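Local coordinates for protein EcmrR transcriptional regulator (Escherichia coli, PDB 6WL5) that probably senses cationic drug-like compounds such as cetyl-trimethyl-ammonium through its GyrI-like domain and activates transcription as a MerR family regulator, at residues I22-D25 with F26-I30. Residues are numbered along the deposited sequence; the frame is centred on the assembly and turned at random.
Sequences IVPD and FSSYI
D25 is the N-cap of helix 26-31, the short helix into which strand 7-23 of the GyrI-like domain turns, and its carboxylate grips S28 in the first turn. Oxygen OD1 of D25 takes two bonds. S28 N meets it nearly head-on at 2.9 Å, with an N-H...O angle of 155°, while S28 OG donates from the syn side at 2.7 Å, well out of the carboxylate plane; serine's short hydroxyl can reach OD1 while its own N is capped. Aspartate suits this place because its short chain, with CG between the backbone N and the carbonyl carbon (chi1 53°), brings OD1 back onto the S28 amide at the helix end, which would tend to stabilise the negative charge. With an alanine in place of D25, S28 N would probably lose its capping acceptor, the S28 hydroxyl would be freer to turn and a bridging water would lose one of its two acceptors. The first i to i+4 backbone bond runs from Y29 N to D25 O, 3.1 Å. Between strand and helix, the branched V23 and Y29 side chains cross obliquely, V23 CG1 lying 3.7 Å from Y29 CB. Tyrosine sets apolar carbons against V23, V71 and F73 and carries its OH to T57 OG1. The F26 ring meets that of Y106 and touches a bound cetyl-trimethyl-ammonium. Beside the cap, the water donates to both D25 OD2, at 2.7 Å, and S28 OG, at 3.0 Å.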
loop_
_atom_site.group_PDB
_atom_site.type_symbol
_atom_site.label_atom_id
_atom_site.label_comp_id
_atom_site.label_asym_id
_atom_site.label_seq_id
_atom_site.Cartn_x
_atom_site.Cartn_y
_atom_site.Cartn_z
ATOM N N ILE A 22 4.249 7.240 12.401
ATOM C CA ILE A 22 4.517 6.119 13.299
ATOM C C ILE A 22 3.203 5.778 13.996
ATOM O O ILE A 22 2.672 6.606 14.753
ATOM C CB ILE A 22 5.560 6.473 14.371
ATOM C CG1 ILE A 22 6.868 6.986 13.779
ATOM C CG2 ILE A 22 5.823 5.262 15.260
ATOM C CD1 ILE A 22 7.509 5.970 12.865
ATOM N N VAL A 23 2.710 4.555 13.800
ATOM C CA VAL A 23 1.382 4.199 14.292
ATOM C C VAL A 23 1.407 3.108 15.360
ATOM O O VAL A 23 2.204 2.158 15.277
ATOM C CB VAL A 23 0.433 3.817 13.137
ATOM C CG1 VAL A 23 0.249 4.989 12.202
ATOM C CG2 VAL A 23 0.933 2.564 12.409
ATOM N N PRO A 24 0.545 3.203 16.386
ATOM C CA PRO A 24 0.565 2.175 17.429
ATOM C C PRO A 24 0.205 0.795 16.925
ATOM O O PRO A 24 0.724 -0.207 17.434
ATOM C CB PRO A 24 -0.458 2.675 18.461
ATOM C CG PRO A 24 -0.712 4.071 18.155
ATOM C CD PRO A 24 -0.256 4.377 16.782
ATOM N N ASP A 25 -0.732 0.730 15.992
ATOM C CA ASP A 25 -1.258 -0.509 15.437
ATOM C C ASP A 25 -2.051 -0.153 14.178
ATOM O O ASP A 25 -2.249 1.019 13.837
ATOM C CB ASP A 25 -2.086 -1.283 16.463
ATOM C CG ASP A 25 -3.171 -0.442 17.098
ATOM O OD1 ASP A 25 -3.870 0.353 16.426
ATOM O OD2 ASP A 25 -3.302 -0.550 18.338
ATOM N N PHE A 26 -2.501 -1.182 13.490
ATOM C CA PHE A 26 -3.188 -0.988 12.209
ATOM C C PHE A 26 -4.529 -0.262 12.367
ATOM O O PHE A 26 -4.857 0.615 11.562
ATOM C CB PHE A 26 -3.417 -2.358 11.599
ATOM C CG PHE A 26 -4.025 -2.336 10.221
ATOM C CD1 PHE A 26 -3.244 -2.187 9.090
ATOM C CD2 PHE A 26 -5.406 -2.486 10.040
ATOM C CE1 PHE A 26 -3.829 -2.177 7.823
ATOM C CE2 PHE A 26 -5.965 -2.512 8.786
ATOM C CZ PHE A 26 -5.186 -2.356 7.687
ATOM N N SER A 27 -5.322 -0.612 13.388
ATOM C CA SER A 27 -6.605 0.061 13.573
ATOM C C SER A 27 -6.407 1.552 13.795
ATOM O O SER A 27 -7.203 2.372 13.284
ATOM C CB SER A 27 -7.379 -0.548 14.742
ATOM O OG SER A 27 -7.796 -1.882 14.521
ATOM N N SER A 28 -5.378 1.925 14.582
ATOM C CA SER A 28 -5.128 3.337 14.849
ATOM C C SER A 28 -4.735 4.056 13.572
ATOM O O SER A 28 -5.175 5.185 13.312
ATOM C CB SER A 28 -4.071 3.506 15.936
ATOM O OG SER A 28 -4.486 2.912 17.157
ATOM N N TYR A 29 -3.937 3.393 12.750
ATOM C CA TYR A 29 -3.471 3.954 11.495
ATOM C C TYR A 29 -4.626 4.223 10.555
ATOM O O TYR A 29 -4.747 5.310 9.985
ATOM C CB TYR A 29 -2.541 2.933 10.845
ATOM C CG TYR A 29 -2.174 3.203 9.394
ATOM C CD1 TYR A 29 -1.890 4.484 8.951
ATOM C CD2 TYR A 29 -2.155 2.175 8.479
ATOM C CE1 TYR A 29 -1.585 4.748 7.638
ATOM C CE2 TYR A 29 -1.835 2.408 7.145
ATOM C CZ TYR A 29 -1.557 3.711 6.731
ATOM O OH TYR A 29 -1.268 3.988 5.411
ATOM N N ILE A 30 -5.501 3.242 10.361
ATOM C CA ILE A 30 -6.493 3.452 9.321
ATOM C C ILE A 30 -7.484 4.570 9.669
ATOM O O ILE A 30 -8.017 5.208 8.758
ATOM C CB ILE A 30 -7.178 2.160 8.848
ATOM C CG1 ILE A 30 -8.033 1.598 9.975
ATOM C CG2 ILE A 30 -6.132 1.142 8.327
ATOM C CD1 ILE A 30 -8.651 0.265 9.614
HETATM O O HOH W 1 -5.155 1.062 19.465
#